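Local structure of inositol-3-phosphate synthase (Caenorhabditis elegans, 1VKO) at residues T125-Y130 and Q135-V140; V140-I145 and S503-L508; P281-A286 and P307-L312. The protein belongs to the myo-inositol-1-phosphate synthase family, whose members have an NAD-binding Rossmann-type domain, and is modelled with NAD, pyrophosphate and potassium. One frame throughout, in Å; residues are numbered along the deposited sequence.

Read from the N terminus, the chain first closes a tight hairpin, interaction 1, in which strand 125-131 turns back and pairs with strand 136-141. At V140 the second strand passes directly into interaction 2, whose partner lies more than 350 residues further on, in helix 498-513. Interaction 3 falls within that long excursion: it closes a short loop of its own between helices 281-291 and 307-316 and crosses neither of the others. Interactions 1 and 2 touch through V126, which packs on I145, F142 and T506, and both reach a second subunit, another copy of the protein. Interaction 3 lies on the opposite side of the chain's centre, about 31 Å from interaction 2 between centres.

Interaction 1 of 3, residues T125-Y130 and Q135-V140; sequences TVHLGY and QNQIFV
H127 and F139 lie almost flat against each other, one from each strand of the hairpin, and form an offset stack with planes only 9° apart and centroids separated by 4.4 Å. The phenyl ring is displaced, so F139 CZ lies over the rim of the imidazole, while the CB of H127 runs beside F139 CE1. CG of H127 stands anti to the backbone N (chi1 -166°), which lays the ring along the sheet face shared by H127, F139, Q137 and Y130.

The edge of the same imidazole serves the next residue pair. H127 NE2 donates to Q137 OE1 over 2.9 Å, and the oxygen sits within the ring plane; seen from the amide, however, the donor stands above the carbonyl plane, and the two flat groups are nearly perpendicular. A bend at chi2 of Q137 (-74°) turns the amide across toward the H127 ring, and its NE2 is held by Q522. One ring is thus stacked on a face and bonded at an edge, which should restrict its rotation.

Y130 reaches past N136 toward the turn, and its OH shares a water with Q135 O, at 2.6 Å from the hydroxyl. On the other face L128 places CD2 between both methyls of V140 and 3.5 Å from I138 CG2. Beneath the side chains, the backbones of V126 and V140 bond in both directions, and L128 N donates to I138 O over 3.1 Å.

A second subunit covers part of this surface: the backbone O of its S387 accepts from T125 OG1, and its P493 packs on Y130 and Q137. The whole is a two-stranded antiparallel beta hairpin, closed at its turn end by a G1 beta bulge in which Q135 and N136 both face D131.

Interaction 2 of 3, residues V140-I145 and S503-L508; sequences VPFKDI and STLTKL
F142 meets helix 498-513 through the CD1, CE1 and CZ atoms of its ring, touching L505 and T506, two successive residues of that helix. The side chain leaves the backbone just after strand 136-141 ends. From CB, the chain turns CG anti to the backbone N (chi1 -169°), and this carries the ring across to the helix although the CB bond itself does not aim there. The first ring atom to arrive is CD1, which lies 4.2 Å from CG2 of T506. One bond further out, F142 CE1 has two neighbours, the same T506 methyl at 4.1 Å and L505 CG at 3.9 Å. The tip, CZ, makes the closest approach of the contact, 3.8 Å to L505 CG, with L505 CD1 a little beyond.

The two partners come at the ring differently. T506 CG2 stands at its edge, near the ring plane, whereas L505 approaches obliquely, its side chain running at about a right angle to that of F142. The hydroxyl of T506 takes no part in this apolar contact, since OG1 bonds to F502 O within its own helix.

The ring is also walled in from other directions: V126 of strand 125-131, V509 of helix 498-513 and I148 all pack on F142. It therefore fills the junction between the end of the beta hairpin and helix 498-513, whose K507 forms salt bridges with D518 and D520 of a second subunit.

Interaction 3 of 3, residues P281-A286 and P307-L312; sequences PSNIFA and PGLIEL
An unusual first torsion in L309 (chi1 -97°, well away from the common staggered values), followed by an extended second one (chi2 165°), sends its two methyls out from helix 307-316 toward helix 281-291. On the receiving side N283 holds CG beside its backbone N, anti to the carbonyl carbon (chi1 -79°), which swings its amide toward the approaching leucine. A286 needs no torsion, because its CB already points across the gap.

Between residues 281-286 and 307-312, the branched end of L309 makes every contact from its side. CD1 meets two groups at once, the amide nitrogen ND2 of N283 at 3.7 Å and, one helical turn along, CB of A286 at 3.8 Å. The other methyl, CD2, rests on the same alanine, 3.9 Å from A286 CB, so the fork of the leucine straddles that small side chain. The CA atoms of A286 and L309 are 7.6 Å apart, consistent with a small side chain at the interface.

The same leucine also packs on V287 and I290 further along helix 281-291, as does L312 from the next turn of its own helix. Behind A286 lies Y296 of strand 295-298, so helix 281-291 flanks the parallel sheet of the Rossmann-type domain; helix 307-316 lies alongside and probably belongs to the same layer. Bound NAD lies some 11 Å from the side chain of N283.

Chemically, L309 offers N283 ND2 no acceptor, while OD1 of the same amide is hydrogen-bonded close by in the chain. With three buried residues in van der Waals contact, the pairing probably owes its stability to close fit and burial.

Interaction 1 of 3, residues T125-Y130 and Q135-V140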
loop_
_atom_site.group_PDB
_atom_site.type_symbol
_atom_site.label_atom_id
_atom_site.label_comp_id
_atom_site.label_asym_id
_atom_site.label_seq_id
_atom_site.Cartn_x
_atom_site.Cartn_y
_atom_site.Cartn_z
ATOM N N THR A 125 23.799 11.262 15.110
ATOM C CA THR A 125 24.744 12.374 15.183
ATOM C C THR A 125 23.986 13.653 15.524
ATOM O O THR A 125 22.751 13.731 15.393
ATOM C CB THR A 125 25.544 12.567 13.909
ATOM O OG1 THR A 125 24.636 12.767 12.829
ATOM C CG2 THR A 125 26.395 11.302 13.541
ATOM N N VAL A 126 24.748 14.639 15.987
ATOM C CA VAL A 126 24.205 15.851 16.575
ATOM C C VAL A 126 24.818 17.053 15.858
ATOM O O VAL A 126 25.977 17.022 15.468
ATOM C CB VAL A 126 24.506 15.876 18.102
ATOM C CG1 VAL A 126 23.746 16.961 18.796
ATOM C CG2 VAL A 126 24.166 14.517 18.730
ATOM N N HIS A 127 24.036 18.102 15.684
ATOM C CA HIS A 127 24.470 19.274 14.964
ATOM C C HIS A 127 24.962 20.326 15.972
ATOM O O HIS A 127 24.156 20.878 16.725
ATOM C CB HIS A 127 23.296 19.795 14.147
ATOM C CG HIS A 127 23.664 20.797 13.106
ATOM N ND1 HIS A 127 22.768 21.736 12.636
ATOM C CD2 HIS A 127 24.825 21.024 12.450
ATOM C CE1 HIS A 127 23.360 22.493 11.729
ATOM N NE2 HIS A 127 24.609 22.082 11.599
ATOM N N LEU A 128 26.287 20.572 15.992
ATOM C CA LEU A 128 26.906 21.652 16.792
ATOM C C LEU A 128 26.989 22.999 16.065
ATOM O O LEU A 128 27.187 24.040 16.715
ATOM C CB LEU A 128 28.312 21.283 17.229
ATOM C CG LEU A 128 28.693 20.000 17.968
ATOM C CD1 LEU A 128 27.534 19.429 18.797
ATOM C CD2 LEU A 128 29.139 19.012 16.940
ATOM N N GLY A 129 26.871 22.981 14.732
ATOM C CA GLY A 129 26.975 24.191 13.918
ATOM C C GLY A 129 27.741 24.034 12.603
ATOM O O GLY A 129 27.927 22.918 12.109
ATOM N N TYR A 130 28.178 25.177 12.060
ATOM C CA TYR A 130 28.896 25.311 10.796
ATOM C C TYR A 130 30.330 25.857 10.974
ATOM O O TYR A 130 30.556 26.834 11.709
ATOM C CB TYR A 130 28.123 26.261 9.892
ATOM C CG TYR A 130 28.716 26.398 8.506
ATOM C CD1 TYR A 130 28.382 25.504 7.501
ATOM C CD2 TYR A 130 29.589 27.435 8.198
ATOM C CE1 TYR A 130 28.918 25.607 6.245
ATOM C CE2 TYR A 130 30.130 27.550 6.927
ATOM C CZ TYR A 130 29.790 26.629 5.956
ATOM O OH TYR A 130 30.312 26.729 4.678
ATOM N N GLN A 135 34.191 24.632 5.446
ATOM C CA GLN A 135 32.959 24.959 4.685
ATOM C C GLN A 135 31.904 23.862 4.846
ATOM O O GLN A 135 31.405 23.321 3.880
ATOM C CB GLN A 135 33.287 25.186 3.213
ATOM C CG GLN A 135 34.312 26.290 3.003
ATOM C CD GLN A 135 34.721 26.477 1.555
ATOM O OE1 GLN A 135 34.459 25.626 0.690
ATOM N NE2 GLN A 135 35.380 27.595 1.288
ATOM N N ASN A 136 31.553 23.573 6.092
ATOM C CA ASN A 136 30.897 22.333 6.472
ATOM C C ASN A 136 30.015 22.485 7.702
ATOM O O ASN A 136 30.393 23.151 8.675
ATOM C CB ASN A 136 31.978 21.335 6.835
ATOM C CG ASN A 136 31.871 20.072 6.070
ATOM O OD1 ASN A 136 32.182 20.038 4.883
ATOM N ND2 ASN A 136 31.447 19.007 6.735
ATOM N N GLN A 137 28.834 21.872 7.638
ATOM C CA GLN A 137 28.020 21.556 8.819
ATOM C C GLN A 137 28.740 20.498 9.688
ATOM O O GLN A 137 29.256 19.495 9.185
ATOM C CB GLN A 137 26.642 21.057 8.394
ATOM C CG GLN A 137 25.771 22.058 7.611
ATOM C CD GLN A 137 25.194 23.144 8.486
ATOM O OE1 GLN A 137 25.845 23.608 9.423
ATOM N NE2 GLN A 137 23.968 23.567 8.185
ATOM N N ILE A 138 28.803 20.763 10.989
ATOM C CA ILE A 138 29.504 19.908 11.942
ATOM C C ILE A 138 28.521 18.996 12.656
ATOM O O ILE A 138 27.698 19.448 13.451
ATOM C CB ILE A 138 30.318 20.753 12.992
ATOM C CG1 ILE A 138 31.422 21.576 12.310
ATOM C CG2 ILE A 138 30.905 19.857 14.067
ATOM C CD1 ILE A 138 32.544 20.739 11.627
ATOM N N PHE A 139 28.646 17.703 12.378
ATOM C CA PHE A 139 27.815 16.704 13.006
ATOM C C PHE A 139 28.694 15.717 13.760
ATOM O O PHE A 139 29.607 15.127 13.190
ATOM C CB PHE A 139 26.996 15.989 11.933
ATOM C CG PHE A 139 25.772 16.761 11.485
ATOM C CD1 PHE A 139 24.537 16.585 12.128
ATOM C CD2 PHE A 139 25.842 17.642 10.408
ATOM C CE1 PHE A 139 23.402 17.287 11.717
ATOM C CE2 PHE A 139 24.702 18.352 9.988
ATOM C CZ PHE A 139 23.496 18.178 10.656
ATOM N N VAL A 140 28.455 15.556 15.053
ATOM C CA VAL A 140 29.246 14.597 15.804
ATOM C C VAL A 140 28.369 13.479 16.334
ATOM O O VAL A 140 27.158 13.685 16.561
ATOM C CB VAL A 140 30.012 15.234 16.982
ATOM C CG1 VAL A 140 31.044 16.250 16.466
ATOM C CG2 VAL A 140 29.036 15.812 18.019
HETATM O O HOH W 1 29.231 25.246 2.809
#

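Interaction 2 of 3, residues V140-I145 and S503-L508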
loop_
_atom_site.group_PDB
_atom_site.type_symbol
_atom_site.label_atom_id
_atom_site.label_comp_id
_atom_site.label_asym_id
_atom_site.label_seq_id
_atom_site.Cartn_x
_atom_site.Cartn_y
_atom_site.Cartn_z
ATOM N N VAL A 140 28.455 15.556 15.053
ATOM C CA VAL A 140 29.246 14.597 15.804
ATOM C C VAL A 140 28.369 13.479 16.334
ATOM O O VAL A 140 27.158 13.685 16.561
ATOM C CB VAL A 140 30.012 15.234 16.982
ATOM C CG1 VAL A 140 31.044 16.250 16.466
ATOM C CG2 VAL A 140 29.036 15.812 18.019
ATOM N N PRO A 141 28.968 12.302 16.499
ATOM C CA PRO A 141 28.280 11.200 17.135
ATOM C C PRO A 141 27.784 11.647 18.513
ATOM O O PRO A 141 28.507 12.320 19.265
ATOM C CB PRO A 141 29.372 10.121 17.260
ATOM C CG PRO A 141 30.340 10.443 16.139
ATOM C CD PRO A 141 30.343 11.942 16.082
ATOM N N PHE A 142 26.549 11.291 18.826
ATOM C CA PHE A 142 26.038 11.444 20.149
ATOM C C PHE A 142 27.040 10.989 21.230
ATOM O O PHE A 142 27.169 11.640 22.282
ATOM C CB PHE A 142 24.757 10.634 20.259
ATOM C CG PHE A 142 23.980 10.912 21.496
ATOM C CD1 PHE A 142 23.060 11.951 21.523
ATOM C CD2 PHE A 142 24.171 10.138 22.644
ATOM C CE1 PHE A 142 22.350 12.227 22.688
ATOM C CE2 PHE A 142 23.463 10.393 23.805
ATOM C CZ PHE A 142 22.553 11.447 23.830
ATOM N N LYS A 143 27.734 9.876 21.002
ATOM C CA LYS A 143 28.528 9.276 22.086
ATOM C C LYS A 143 29.836 10.028 22.317
ATOM O O LYS A 143 30.528 9.765 23.282
ATOM C CB LYS A 143 28.788 7.798 21.820
ATOM C CG LYS A 143 29.543 7.514 20.512
ATOM C CD LYS A 143 29.305 6.083 20.087
ATOM C CE LYS A 143 29.872 5.828 18.729
ATOM N NZ LYS A 143 31.352 5.847 18.926
ATOM N N ASP A 144 30.143 10.980 21.431
ATOM C CA ASP A 144 31.314 11.826 21.564
ATOM C C ASP A 144 31.080 13.081 22.430
ATOM O O ASP A 144 32.027 13.773 22.785
ATOM C CB ASP A 144 31.797 12.251 20.177
ATOM C CG ASP A 144 32.416 11.105 19.389
ATOM O OD1 ASP A 144 32.400 9.954 19.851
ATOM O OD2 ASP A 144 32.940 11.262 18.276
ATOM N N ILE A 145 29.825 13.391 22.750
ATOM C CA ILE A 145 29.508 14.623 23.447
ATOM C C ILE A 145 29.796 14.536 24.952
ATOM O O ILE A 145 30.666 15.244 25.442
ATOM C CB ILE A 145 28.070 15.055 23.141
ATOM C CG1 ILE A 145 27.932 15.361 21.655
ATOM C CG2 ILE A 145 27.691 16.273 23.955
ATOM C CD1 ILE A 145 26.455 15.564 21.230
ATOM N N SER A 503 15.438 16.365 20.508
ATOM C CA SER A 503 16.114 17.627 20.758
ATOM C C SER A 503 16.253 17.936 22.227
ATOM O O SER A 503 17.228 18.575 22.626
ATOM C CB SER A 503 15.568 18.799 19.930
ATOM O OG SER A 503 14.156 18.862 19.921
ATOM N N THR A 504 15.346 17.420 23.054
ATOM C CA THR A 504 15.506 17.508 24.521
ATOM C C THR A 504 16.808 16.811 24.927
ATOM O O THR A 504 17.642 17.387 25.622
ATOM C CB THR A 504 14.338 16.848 25.223
ATOM O OG1 THR A 504 13.113 17.521 24.863
ATOM C CG2 THR A 504 14.430 17.039 26.701
ATOM N N LEU A 505 16.971 15.583 24.454
ATOM C CA LEU A 505 18.133 14.791 24.743
ATOM C C LEU A 505 19.431 15.406 24.215
ATOM O O LEU A 505 20.401 15.455 24.936
ATOM C CB LEU A 505 17.926 13.399 24.188
ATOM C CG LEU A 505 18.911 12.288 24.505
ATOM C CD1 LEU A 505 19.215 12.216 26.020
ATOM C CD2 LEU A 505 18.332 10.973 23.989
ATOM N N THR A 506 19.447 15.906 22.978
ATOM C CA THR A 506 20.692 16.387 22.394
ATOM C C THR A 506 21.067 17.759 22.906
ATOM O O THR A 506 22.257 18.073 22.986
ATOM C CB THR A 506 20.650 16.409 20.875
ATOM O OG1 THR A 506 19.488 17.126 20.442
ATOM C CG2 THR A 506 20.445 14.996 20.326
ATOM N N LYS A 507 20.087 18.586 23.249
ATOM C CA LYS A 507 20.422 19.851 23.898
ATOM C C LYS A 507 20.981 19.595 25.309
ATOM O O LYS A 507 21.934 20.235 25.754
ATOM C CB LYS A 507 19.240 20.811 23.931
ATOM C CG LYS A 507 19.639 22.161 24.543
ATOM C CD LYS A 507 18.588 23.235 24.339
ATOM C CE LYS A 507 18.721 23.913 23.001
ATOM N NZ LYS A 507 17.756 25.070 22.924
ATOM N N LEU A 508 20.402 18.634 26.007
ATOM C CA LEU A 508 20.844 18.355 27.338
ATOM C C LEU A 508 22.310 17.939 27.305
ATOM O O LEU A 508 23.116 18.519 28.013
ATOM C CB LEU A 508 19.929 17.332 28.052
ATOM C CG LEU A 508 20.490 16.805 29.382
ATOM C CD1 LEU A 508 20.488 17.884 30.437
ATOM C CD2 LEU A 508 19.785 15.541 29.899
#

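Interaction 3 of 3, residues P281-A286 and P307-L312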
loop_
_atom_site.group_PDB
_atom_site.type_symbol
_atom_site.label_atom_id
_atom_site.label_comp_id
_atom_site.label_asym_id
_atom_site.label_seq_id
_atom_site.Cartn_x
_atom_site.Cartn_y
_atom_site.Cartn_z
ATOM N N PRO A 281 3.746 -9.230 39.704
ATOM C CA PRO A 281 5.144 -9.624 39.598
ATOM C C PRO A 281 6.019 -8.429 39.225
ATOM O O PRO A 281 7.140 -8.301 39.738
ATOM C CB PRO A 281 5.114 -10.605 38.439
ATOM C CG PRO A 281 3.746 -11.250 38.592
ATOM C CD PRO A 281 2.878 -10.090 38.861
ATOM N N SER A 282 5.509 -7.558 38.348
ATOM C CA SER A 282 6.275 -6.401 37.926
ATOM C C SER A 282 6.370 -5.364 39.012
ATOM O O SER A 282 7.294 -4.588 38.990
ATOM C CB SER A 282 5.754 -5.784 36.631
ATOM O OG SER A 282 4.598 -5.012 36.851
ATOM N N ASN A 283 5.434 -5.359 39.961
ATOM C CA ASN A 283 5.529 -4.478 41.135
ATOM C C ASN A 283 6.663 -4.949 42.040
ATOM O O ASN A 283 7.382 -4.137 42.579
ATOM C CB ASN A 283 4.253 -4.527 41.954
ATOM C CG ASN A 283 3.108 -3.667 41.371
ATOM O OD1 ASN A 283 1.956 -3.861 41.733
ATOM N ND2 ASN A 283 3.426 -2.716 40.509
ATOM N N ILE A 284 6.807 -6.263 42.192
ATOM C CA ILE A 284 7.786 -6.846 43.100
ATOM C C ILE A 284 9.198 -6.627 42.575
ATOM O O ILE A 284 10.034 -6.100 43.298
ATOM C CB ILE A 284 7.460 -8.338 43.464
ATOM C CG1 ILE A 284 6.147 -8.387 44.280
ATOM C CG2 ILE A 284 8.539 -8.917 44.348
ATOM C CD1 ILE A 284 5.393 -9.689 44.204
ATOM N N PHE A 285 9.456 -6.946 41.304
ATOM C CA PHE A 285 10.687 -6.480 40.691
ATOM C C PHE A 285 10.931 -4.987 40.886
ATOM O O PHE A 285 12.009 -4.611 41.285
ATOM C CB PHE A 285 10.766 -6.840 39.211
ATOM C CG PHE A 285 10.960 -8.284 38.950
ATOM C CD1 PHE A 285 12.253 -8.828 38.958
ATOM C CD2 PHE A 285 9.871 -9.126 38.710
ATOM C CE1 PHE A 285 12.455 -10.211 38.707
ATOM C CE2 PHE A 285 10.053 -10.523 38.444
ATOM C CZ PHE A 285 11.366 -11.069 38.455
ATOM N N ALA A 286 9.960 -4.115 40.616
ATOM C CA ALA A 286 10.270 -2.686 40.755
ATOM C C ALA A 286 10.732 -2.420 42.179
ATOM O O ALA A 286 11.764 -1.758 42.393
ATOM C CB ALA A 286 9.086 -1.796 40.365
ATOM N N PRO A 307 1.716 5.422 41.709
ATOM C CA PRO A 307 2.235 6.530 42.540
ATOM C C PRO A 307 3.053 6.040 43.762
ATOM O O PRO A 307 4.100 6.592 44.075
ATOM C CB PRO A 307 0.969 7.276 42.974
ATOM C CG PRO A 307 -0.096 6.879 41.992
ATOM C CD PRO A 307 0.251 5.492 41.531
ATOM N N GLY A 308 2.591 4.987 44.416
ATOM C CA GLY A 308 3.344 4.398 45.502
ATOM C C GLY A 308 4.771 4.028 45.157
ATOM O O GLY A 308 5.675 4.220 45.965
ATOM N N LEU A 309 4.963 3.496 43.955
ATOM C CA LEU A 309 6.278 3.148 43.421
ATOM C C LEU A 309 7.176 4.353 43.120
ATOM O O LEU A 309 8.331 4.418 43.532
ATOM C CB LEU A 309 6.129 2.224 42.194
ATOM C CG LEU A 309 6.317 0.808 42.735
ATOM C CD1 LEU A 309 5.870 -0.343 41.833
ATOM C CD2 LEU A 309 7.760 0.714 42.991
ATOM N N ILE A 310 6.647 5.312 42.395
ATOM C CA ILE A 310 7.381 6.535 42.164
ATOM C C ILE A 310 7.835 7.095 43.513
ATOM O O ILE A 310 9.054 7.268 43.743
ATOM C CB ILE A 310 6.527 7.521 41.364
ATOM C CG1 ILE A 310 6.367 7.013 39.921
ATOM C CG2 ILE A 310 7.130 8.918 41.432
ATOM C CD1 ILE A 310 5.295 7.721 39.109
ATOM N N GLU A 311 6.885 7.326 44.424
ATOM C CA GLU A 311 7.246 7.775 45.778
ATOM C C GLU A 311 8.387 6.931 46.403
ATOM O O GLU A 311 9.286 7.462 47.045
ATOM C CB GLU A 311 6.010 7.826 46.677
ATOM C CG GLU A 311 6.270 8.395 48.057
ATOM C CD GLU A 311 5.018 8.493 48.908
ATOM O OE1 GLU A 311 4.111 7.664 48.750
ATOM O OE2 GLU A 311 4.949 9.408 49.751
ATOM N N LEU A 312 8.379 5.629 46.175
ATOM C CA LEU A 312 9.392 4.768 46.787
ATOM C C LEU A 312 10.748 4.995 46.129
ATOM O O LEU A 312 11.789 5.011 46.788
ATOM C CB LEU A 312 8.969 3.288 46.721
ATOM C CG LEU A 312 9.836 2.240 47.458
ATOM C CD1 LEU A 312 9.763 2.314 49.006
ATOM C CD2 LEU A 312 9.485 0.857 46.977
#